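Putative tRNA (Adenine(37)-N6)-methyltransferase (PDB 7BTU) probably transfers a methyl group from S-adenosyl-L-methionine to the modified adenosine at position 37 of tRNA. Local coordinates at residues 61-66 against 107-112; 15-20 against 131-136; 36-41 against 119-124. One frame throughout, in Å; residues are numbered along the deposited sequence.

Interaction 1: 61-66 against 107-112; sequences HVWLLF and QSVVRL
Ser108 O takes the shortest bond between these two antiparallel strands, 2.8 Å from Leu64 N and nearly straight at 169° about the hydrogen; the CA of Trp63 leans on the same oxygen with a longer CA-H...O contact. The return bond, Ser108 N to Leu64 O, completes this hydrogen-bonded pair, and Val62 and Val110 form a second one two residues along. On the face carrying His61, Trp63 and Leu65, flat groups do the work. The imidazole of His61 has the Arg111 chain laid over one face: CD of Arg111 sits 3.6 Å from the centroid of the His61 ring, a CH-pi contact displaced toward the rim. Arg111 reaches it because CG runs anti to the backbone N (chi1 -180°) and the chain then bends at chi2, while its guanidinium goes on to the carbonyl of Ser60. Val109 CB stands over the six-membered ring of Trp63, 4.1 Å from its centroid. The amide of Gln107 runs alongside that indole, its plane turned 63° from the ring, with NE2 3.8 Å from Trp63 CZ3. Asp144 holds the indole N-H of Trp63, and Trp63 of the second subunit meets the ring edge-to-face. The face carrying Val62, Leu64 and Val110 is mostly aliphatic, with Ser108, its hydroxyl bonded to Asp126, the polar exception: Val62 CG2 lies 3.7 Å from Val110 CG1, which Leu64 CD1 also touches. One mainly apolar face toward strand 119-123, and another whose Trp63, Leu65, Gln107 and Val109 meet the second subunit, suit the closed antiparallel beta-barrel of the TrmO N-terminal domain.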
loop_
_atom_site.group_PDB
_atom_site.type_symbol
_atom_site.label_atom_id
_atom_site.label_comp_id
_atom_site.label_asym_id
_atom_site.label_seq_id
_atom_site.Cartn_x
_atom_site.Cartn_y
_atom_site.Cartn_z
ATOM N N HIS B 61 -8.244 -8.714 4.701
ATOM C CA HIS B 61 -7.957 -7.860 3.562
ATOM C C HIS B 61 -6.488 -8.046 3.167
ATOM O O HIS B 61 -5.615 -8.249 4.015
ATOM C CB HIS B 61 -8.184 -6.380 3.926
ATOM C CG HIS B 61 -9.619 -5.991 4.153
ATOM N ND1 HIS B 61 -10.316 -6.310 5.302
ATOM C CD2 HIS B 61 -10.473 -5.270 3.375
ATOM C CE1 HIS B 61 -11.544 -5.813 5.220
ATOM N NE2 HIS B 61 -11.667 -5.183 4.055
ATOM N N VAL B 62 -6.208 -7.883 1.871
ATOM C CA VAL B 62 -4.845 -8.017 1.376
ATOM C C VAL B 62 -4.516 -6.836 0.492
ATOM O O VAL B 62 -5.396 -6.221 -0.131
ATOM C CB VAL B 62 -4.617 -9.339 0.606
ATOM C CG1 VAL B 62 -4.711 -10.540 1.577
ATOM C CG2 VAL B 62 -5.606 -9.511 -0.592
ATOM N N TRP B 63 -3.231 -6.513 0.468
ATOM C CA TRP B 63 -2.671 -5.589 -0.501
ATOM C C TRP B 63 -2.286 -6.362 -1.736
ATOM O O TRP B 63 -1.615 -7.398 -1.624
ATOM C CB TRP B 63 -1.432 -4.914 0.094
ATOM C CG TRP B 63 -1.701 -3.828 1.108
ATOM C CD1 TRP B 63 -1.441 -3.866 2.457
ATOM C CD2 TRP B 63 -2.197 -2.504 0.833
ATOM N NE1 TRP B 63 -1.751 -2.673 3.019
ATOM C CE2 TRP B 63 -2.225 -1.817 2.051
ATOM C CE3 TRP B 63 -2.612 -1.833 -0.358
ATOM C CZ2 TRP B 63 -2.677 -0.477 2.165
ATOM C CZ3 TRP B 63 -3.029 -0.504 -0.263
ATOM C CH2 TRP B 63 -3.065 0.162 1.016
ATOM N N LEU B 64 -2.651 -5.838 -2.914
ATOM C CA LEU B 64 -2.154 -6.352 -4.171
ATOM C C LEU B 64 -1.328 -5.247 -4.822
ATOM O O LEU B 64 -1.815 -4.120 -4.990
ATOM C CB LEU B 64 -3.297 -6.790 -5.118
ATOM C CG LEU B 64 -4.265 -7.892 -4.614
ATOM C CD1 LEU B 64 -5.387 -8.207 -5.634
ATOM C CD2 LEU B 64 -3.491 -9.177 -4.152
ATOM N N LEU B 65 -0.111 -5.570 -5.211
ATOM C CA LEU B 65 0.660 -4.726 -6.114
ATOM C C LEU B 65 0.448 -5.295 -7.505
ATOM O O LEU B 65 0.497 -6.529 -7.702
ATOM C CB LEU B 65 2.183 -4.742 -5.806
ATOM C CG LEU B 65 2.520 -4.251 -4.412
ATOM C CD1 LEU B 65 4.013 -4.356 -4.090
ATOM C CD2 LEU B 65 2.011 -2.816 -4.166
ATOM N N PHE B 66 0.253 -4.398 -8.479
ATOM C CA PHE B 66 -0.140 -4.831 -9.803
ATOM C C PHE B 66 0.428 -3.875 -10.834
ATOM O O PHE B 66 0.962 -2.804 -10.519
ATOM C CB PHE B 66 -1.671 -4.917 -9.904
ATOM C CG PHE B 66 -2.342 -3.565 -9.760
ATOM C CD1 PHE B 66 -2.762 -3.106 -8.494
ATOM C CD2 PHE B 66 -2.560 -2.786 -10.882
ATOM C CE1 PHE B 66 -3.379 -1.819 -8.375
ATOM C CE2 PHE B 66 -3.179 -1.496 -10.818
ATOM C CZ PHE B 66 -3.593 -1.025 -9.547
ATOM N N GLN B 107 -1.286 -0.092 -6.393
ATOM C CA GLN B 107 -1.489 -0.856 -5.177
ATOM C C GLN B 107 -2.977 -0.820 -4.901
ATOM O O GLN B 107 -3.641 0.164 -5.238
ATOM C CB GLN B 107 -0.743 -0.282 -4.006
ATOM C CG GLN B 107 -1.224 1.147 -3.725
ATOM C CD GLN B 107 -0.482 1.798 -2.601
ATOM O OE1 GLN B 107 0.753 1.678 -2.482
ATOM N NE2 GLN B 107 -1.235 2.457 -1.729
ATOM N N SER B 108 -3.515 -1.916 -4.375
ATOM C CA SER B 108 -4.892 -1.798 -3.945
ATOM C C SER B 108 -5.146 -2.730 -2.759
ATOM O O SER B 108 -4.507 -3.786 -2.623
ATOM C CB SER B 108 -5.837 -2.046 -5.112
ATOM O OG SER B 108 -6.129 -3.391 -5.290
ATOM N N VAL B 109 -6.066 -2.308 -1.881
ATOM C CA VAL B 109 -6.481 -3.132 -0.746
ATOM C C VAL B 109 -7.831 -3.703 -1.106
ATOM O O VAL B 109 -8.701 -2.981 -1.622
ATOM C CB VAL B 109 -6.504 -2.358 0.588
ATOM C CG1 VAL B 109 -7.214 -1.025 0.476
ATOM C CG2 VAL B 109 -7.181 -3.210 1.691
ATOM N N VAL B 110 -7.982 -5.021 -0.909
ATOM C CA VAL B 110 -9.187 -5.712 -1.340
ATOM C C VAL B 110 -9.578 -6.659 -0.232
ATOM O O VAL B 110 -8.731 -7.172 0.490
ATOM C CB VAL B 110 -8.925 -6.424 -2.714
ATOM C CG1 VAL B 110 -7.884 -7.484 -2.600
ATOM C CG2 VAL B 110 -10.160 -6.973 -3.339
ATOM N N ARG B 111 -10.865 -6.929 -0.133
ATOM C CA ARG B 111 -11.357 -7.897 0.828
ATOM C C ARG B 111 -11.065 -9.302 0.321
ATOM O O ARG B 111 -11.341 -9.621 -0.844
ATOM C CB ARG B 111 -12.875 -7.722 1.022
ATOM C CG ARG B 111 -13.410 -8.739 2.041
ATOM C CD ARG B 111 -13.214 -8.193 3.421
ATOM N NE ARG B 111 -14.189 -8.755 4.359
ATOM C CZ ARG B 111 -14.045 -9.953 4.907
ATOM N NH1 ARG B 111 -12.962 -10.687 4.608
ATOM N NH2 ARG B 111 -14.974 -10.413 5.753
ATOM N N LEU B 112 -10.464 -10.140 1.190
ATOM C CA LEU B 112 -10.159 -11.527 0.862
ATOM C C LEU B 112 -11.352 -12.358 1.342
ATOM O O LEU B 112 -11.596 -12.449 2.548
ATOM C CB LEU B 112 -8.857 -11.988 1.559
ATOM C CG LEU B 112 -8.486 -13.446 1.336
ATOM C CD1 LEU B 112 -8.269 -13.723 -0.166
ATOM C CD2 LEU B 112 -7.125 -13.753 2.088
#

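Interaction 2: 15-20 against 131-136; sequences GYIRSC and TPVLDI
With CG1 of Ile17 anti to its carbonyl carbon (chi1 -69°) and CG2 of Val133 likewise anti to its own, the two branches converge across the strands, and Ile17 CG1 comes within 3.6 Å of Val133 CG2. The terminal CD1 of Ile17 adds a looser contact with the same methyl. Thr131 CB also rests against Ile17, 3.9 Å from Ile17 CB, while the threonine hydroxyl is engaged with the carbonyl of Leu128. Two backbone bonds fix the pairing. Val133 N binds Gly15 O at 2.9 Å, and Ile17 N reaches Thr131 O over 2.9 Å. Between them Tyr16 and Pro132 make a non-hydrogen-bonded pair, where proline, lacking an N-H, costs no bond to this strand. These bonds join strand 15-19 to strand 132-138, the first and last strands of the antiparallel sheet, and so close it into a barrel. The segments are antiparallel but strongly splayed, so contact is confined to residues 15-17 and 131-133. On the side of Tyr16, CE1 of its ring lies 3.7 Å from Pro132 CB, and Met7 of the second subunit packs on both residues. Farther along, strand 132-138 has a classic beta bulge, the pair Leu134-Asp135 standing opposite the single residue Leu65, while on the aliphatic side Leu122 packs on Ile17 and Leu41 on Val133.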
loop_
_atom_site.group_PDB
_atom_site.type_symbol
_atom_site.label_atom_id
_atom_site.label_comp_id
_atom_site.label_asym_id
_atom_site.label_seq_id
_atom_site.Cartn_x
_atom_site.Cartn_y
_atom_site.Cartn_z
ATOM N N GLY B 15 0.343 -13.781 -10.894
ATOM C CA GLY B 15 -0.998 -14.232 -11.249
ATOM C C GLY B 15 -1.733 -13.107 -11.960
ATOM O O GLY B 15 -1.173 -12.029 -12.204
ATOM N N TYR B 16 -2.978 -13.413 -12.363
ATOM C CA TYR B 16 -3.779 -12.474 -13.143
ATOM C C TYR B 16 -5.160 -12.380 -12.513
ATOM O O TYR B 16 -5.686 -13.387 -12.013
ATOM C CB TYR B 16 -3.914 -12.913 -14.611
ATOM C CG TYR B 16 -2.627 -12.712 -15.384
ATOM C CD1 TYR B 16 -2.362 -11.509 -16.040
ATOM C CD2 TYR B 16 -1.685 -13.739 -15.480
ATOM C CE1 TYR B 16 -1.165 -11.334 -16.802
ATOM C CE2 TYR B 16 -0.508 -13.570 -16.197
ATOM C CZ TYR B 16 -0.236 -12.379 -16.846
ATOM O OH TYR B 16 0.965 -12.257 -17.557
ATOM N N ILE B 17 -5.736 -11.173 -12.563
ATOM C CA ILE B 17 -7.080 -10.903 -12.047
ATOM C C ILE B 17 -8.137 -11.339 -13.061
ATOM O O ILE B 17 -8.013 -11.094 -14.267
ATOM C CB ILE B 17 -7.232 -9.406 -11.716
ATOM C CG1 ILE B 17 -6.341 -9.052 -10.497
ATOM C CG2 ILE B 17 -8.715 -9.084 -11.437
ATOM C CD1 ILE B 17 -6.819 -9.712 -9.147
ATOM N N ARG B 18 -9.173 -12.010 -12.586
ATOM C CA ARG B 18 -10.405 -12.130 -13.337
ATOM C C ARG B 18 -11.398 -11.271 -12.579
ATOM O O ARG B 18 -11.563 -11.473 -11.367
ATOM C CB ARG B 18 -10.859 -13.591 -13.440
ATOM N N SER B 19 -12.095 -10.348 -13.267
ATOM C CA SER B 19 -13.019 -9.523 -12.488
ATOM C C SER B 19 -14.178 -9.012 -13.334
ATOM O O SER B 19 -14.238 -9.204 -14.547
ATOM C CB SER B 19 -12.315 -8.355 -11.797
ATOM O OG SER B 19 -12.125 -7.314 -12.691
ATOM N N CYS B 20 -15.138 -8.433 -12.626
ATOM C CA CYS B 20 -16.304 -7.826 -13.275
ATOM C C CYS B 20 -15.963 -6.634 -14.171
ATOM O O CYS B 20 -16.815 -6.243 -14.973
ATOM C CB CYS B 20 -17.312 -7.419 -12.204
ATOM S SG CYS B 20 -16.709 -6.391 -10.893
ATOM N N THR B 131 -5.824 -7.939 -15.090
ATOM C CA THR B 131 -4.744 -7.188 -14.485
ATOM C C THR B 131 -3.635 -8.138 -14.018
ATOM O O THR B 131 -3.932 -9.078 -13.265
ATOM C CB THR B 131 -5.258 -6.381 -13.309
ATOM O OG1 THR B 131 -6.137 -5.319 -13.786
ATOM C CG2 THR B 131 -4.001 -5.768 -12.595
ATOM N N PRO B 132 -2.364 -7.911 -14.393
ATOM C CA PRO B 132 -1.268 -8.751 -13.848
ATOM C C PRO B 132 -0.937 -8.314 -12.426
ATOM O O PRO B 132 -0.742 -7.128 -12.162
ATOM C CB PRO B 132 -0.076 -8.484 -14.789
ATOM C CG PRO B 132 -0.613 -7.629 -15.950
ATOM C CD PRO B 132 -1.857 -6.922 -15.373
ATOM N N VAL B 133 -0.801 -9.275 -11.522
ATOM C CA VAL B 133 -0.509 -8.982 -10.114
ATOM C C VAL B 133 0.935 -9.385 -9.824
ATOM O O VAL B 133 1.376 -10.461 -10.239
ATOM C CB VAL B 133 -1.509 -9.712 -9.195
ATOM C CG1 VAL B 133 -1.110 -9.632 -7.694
ATOM C CG2 VAL B 133 -2.925 -9.076 -9.375
ATOM N N LEU B 134 1.650 -8.536 -9.066
ATOM C CA LEU B 134 3.042 -8.795 -8.669
ATOM C C LEU B 134 3.215 -9.306 -7.261
ATOM O O LEU B 134 4.269 -9.932 -6.970
ATOM C CB LEU B 134 3.902 -7.519 -8.764
ATOM C CG LEU B 134 3.782 -6.781 -10.089
ATOM C CD1 LEU B 134 4.547 -5.444 -10.028
ATOM C CD2 LEU B 134 4.340 -7.732 -11.208
ATOM N N ASP B 135 2.280 -9.023 -6.358
ATOM C CA ASP B 135 2.525 -9.386 -4.954
ATOM C C ASP B 135 1.183 -9.425 -4.239
ATOM O O ASP B 135 0.222 -8.786 -4.663
ATOM C CB ASP B 135 3.466 -8.363 -4.281
ATOM C CG ASP B 135 3.915 -8.808 -2.868
ATOM O OD1 ASP B 135 4.457 -9.911 -2.773
ATOM O OD2 ASP B 135 3.631 -8.089 -1.871
ATOM N N ILE B 136 1.139 -10.194 -3.153
ATOM C CA ILE B 136 0.045 -10.267 -2.185
ATOM C C ILE B 136 0.687 -10.098 -0.813
ATOM O O ILE B 136 1.681 -10.783 -0.510
ATOM C CB ILE B 136 -0.649 -11.644 -2.211
ATOM C CG1 ILE B 136 -1.147 -11.990 -3.623
ATOM C CG2 ILE B 136 -1.764 -11.699 -1.116
ATOM C CD1 ILE B 136 -1.314 -13.495 -3.849
#

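Interaction 3: 36-41 against 119-124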
loop_
_atom_site.group_PDB
_atom_site.type_symbol
_atom_site.label_atom_id
_atom_site.label_comp_id
_atom_site.label_asym_id
_atom_site.label_seq_id
_atom_site.Cartn_x
_atom_site.Cartn_y
_atom_site.Cartn_z
ATOM N N ALA B 36 -20.298 -6.290 -3.838
ATOM C CA ALA B 36 -20.720 -7.188 -4.909
ATOM C C ALA B 36 -19.766 -7.171 -6.098
ATOM O O ALA B 36 -19.989 -7.932 -7.046
ATOM C CB ALA B 36 -22.170 -6.839 -5.358
ATOM N N ALA B 37 -18.757 -6.288 -6.094
ATOM C CA ALA B 37 -17.737 -6.232 -7.143
ATOM C C ALA B 37 -16.731 -7.347 -6.829
ATOM O O ALA B 37 -15.857 -7.190 -5.990
ATOM C CB ALA B 37 -17.070 -4.849 -7.210
ATOM N N ARG B 38 -16.881 -8.493 -7.482
ATOM C CA ARG B 38 -16.111 -9.681 -7.133
ATOM C C ARG B 38 -15.085 -10.038 -8.210
ATOM O O ARG B 38 -15.200 -9.686 -9.394
ATOM C CB ARG B 38 -17.054 -10.850 -6.883
ATOM C CG ARG B 38 -17.876 -10.632 -5.544
ATOM C CD ARG B 38 -18.875 -11.740 -5.310
ATOM N NE ARG B 38 -18.168 -13.009 -5.356
ATOM C CZ ARG B 38 -18.765 -14.171 -5.564
ATOM N NH1 ARG B 38 -20.077 -14.191 -5.726
ATOM N NH2 ARG B 38 -18.054 -15.303 -5.584
ATOM N N GLY B 39 -14.069 -10.764 -7.787
ATOM C CA GLY B 39 -13.109 -11.238 -8.772
ATOM C C GLY B 39 -12.236 -12.302 -8.146
ATOM O O GLY B 39 -12.353 -12.618 -6.952
ATOM N N THR B 40 -11.356 -12.864 -8.968
ATOM C CA THR B 40 -10.414 -13.830 -8.416
ATOM C C THR B 40 -9.011 -13.440 -8.860
ATOM O O THR B 40 -8.820 -12.711 -9.847
ATOM C CB THR B 40 -10.736 -15.256 -8.857
ATOM O OG1 THR B 40 -10.770 -15.297 -10.287
ATOM C CG2 THR B 40 -12.111 -15.699 -8.334
ATOM N N LEU B 41 -8.030 -13.902 -8.092
ATOM C CA LEU B 41 -6.628 -13.771 -8.465
ATOM C C LEU B 41 -6.193 -15.190 -8.811
ATOM O O LEU B 41 -6.116 -16.036 -7.922
ATOM C CB LEU B 41 -5.808 -13.188 -7.305
ATOM C CG LEU B 41 -4.248 -13.170 -7.534
ATOM C CD1 LEU B 41 -3.849 -12.631 -8.941
ATOM C CD2 LEU B 41 -3.566 -12.363 -6.444
ATOM N N ARG B 119 -5.638 -19.846 -6.056
ATOM C CA ARG B 119 -6.707 -18.868 -6.304
ATOM C C ARG B 119 -7.095 -18.127 -5.025
ATOM O O ARG B 119 -7.351 -18.769 -3.986
ATOM C CB ARG B 119 -7.912 -19.616 -6.889
ATOM C CG ARG B 119 -9.210 -18.804 -6.945
ATOM C CD ARG B 119 -10.348 -19.578 -7.650
ATOM N NE ARG B 119 -10.012 -19.969 -9.012
ATOM C CZ ARG B 119 -9.599 -21.177 -9.381
ATOM N NH1 ARG B 119 -9.449 -22.143 -8.486
ATOM N NH2 ARG B 119 -9.323 -21.409 -10.660
ATOM N N LEU B 120 -7.210 -16.793 -5.115
ATOM C CA LEU B 120 -7.839 -15.971 -4.086
ATOM C C LEU B 120 -9.200 -15.521 -4.599
ATOM O O LEU B 120 -9.312 -15.091 -5.762
ATOM C CB LEU B 120 -7.039 -14.696 -3.787
ATOM C CG LEU B 120 -5.550 -14.798 -3.398
ATOM C CD1 LEU B 120 -5.039 -13.408 -2.966
ATOM C CD2 LEU B 120 -5.404 -15.756 -2.326
ATOM N N TRP B 121 -10.195 -15.565 -3.720
ATOM C CA TRP B 121 -11.529 -14.984 -3.953
ATOM C C TRP B 121 -11.592 -13.600 -3.321
ATOM O O TRP B 121 -11.338 -13.451 -2.124
ATOM C CB TRP B 121 -12.634 -15.865 -3.348
ATOM C CG TRP B 121 -13.011 -16.887 -4.266
ATOM C CD1 TRP B 121 -13.848 -16.746 -5.365
ATOM C CD2 TRP B 121 -12.556 -18.231 -4.277
ATOM N NE1 TRP B 121 -13.954 -17.934 -6.015
ATOM C CE2 TRP B 121 -13.167 -18.865 -5.383
ATOM C CE3 TRP B 121 -11.726 -18.976 -3.444
ATOM C CZ2 TRP B 121 -12.949 -20.184 -5.688
ATOM C CZ3 TRP B 121 -11.524 -20.303 -3.742
ATOM C CH2 TRP B 121 -12.128 -20.897 -4.857
ATOM N N LEU B 122 -11.952 -12.592 -4.121
ATOM C CA LEU B 122 -11.859 -11.205 -3.724
ATOM C C LEU B 122 -13.241 -10.542 -3.829
ATOM O O LEU B 122 -14.072 -10.928 -4.657
ATOM C CB LEU B 122 -10.860 -10.416 -4.626
ATOM C CG LEU B 122 -9.517 -11.144 -4.757
ATOM C CD1 LEU B 122 -8.601 -10.459 -5.824
ATOM C CD2 LEU B 122 -8.871 -11.260 -3.353
ATOM N N SER B 123 -13.444 -9.500 -3.032
ATOM C CA SER B 123 -14.670 -8.707 -3.129
ATOM C C SER B 123 -14.306 -7.273 -2.848
ATOM O O SER B 123 -13.238 -6.980 -2.285
ATOM C CB SER B 123 -15.754 -9.183 -2.153
ATOM O OG SER B 123 -15.306 -8.905 -0.857
ATOM N N GLY B 124 -15.181 -6.377 -3.304
ATOM C CA GLY B 124 -14.819 -4.985 -3.232
ATOM C C GLY B 124 -13.655 -4.673 -4.132
ATOM O O GLY B 124 -12.832 -3.822 -3.790
HETATM O O HOH W 1 -15.089 -13.572 -5.197
#
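A water lies in plane at the edges of two flat groups, the Trp121 indole and the Arg38 guanidinium, and Thr40 lies alongside that indole with its CG2 3.6 Å from Trp121 CD1. Arg119 CD sits over one face of the indole, 3.3 Å above the ring plane and displaced toward the rim. Both strands belong to the closed antiparallel barrel, where 38-43 and 119-123 are neighbours. The water accepts from Arg38 NE at 3.1 Å and donates to Leu122 O at 2.9 Å, bridging a side chain of one strand to the backbone of the other; the bend of the Arg38 chain at chi3 (54°) brings NE to the water. Leu122 O is thus gripped twice, since Gly39 N also binds it, approaching from above the carbonyl plane. The Thr40 hydroxyl is bonded to Glu42. Arg119 extends to salt bridges with Glu116 and Glu42, which fix the guanidinium beyond the CD that sits over the rim of the indole. The opposite face of the sheet is apolar. There Leu41 and Leu120 point the same way, side by side, and Val133 and Ile136 of strand 132-138 press on Leu41. At this end of the pair Leu41 N binds Leu120 O, and Leu120 N returns a bond to Leu41 O at 3.1 Å; between the two side chains, Leu41 CD2 touches Leu120 CD1 at 3.9 Å.

Overall arrangement
From the N terminus, strand 15-19 comes first and meets strand 132-138 only some 110 residues later, so interaction 2 closes the longest loop and seals the barrel. Strand 38-43 follows and pairs with 119-123 in interaction 3, nested inside that loop; strand 61-67 then pairs with 105-116 in interaction 1, nested inside interaction 3. None of the three loops crosses another. Neighbouring strands tie the contacts together: Leu65 O to Leu134 N joins interactions 1 and 2, Arg111 O to Ser123 N joins 1 and 3, and Arg18 O to Thr40 N joins 2 and 3, each probably a hydrogen bond. Interactions 1 and 2 also touch the second subunit.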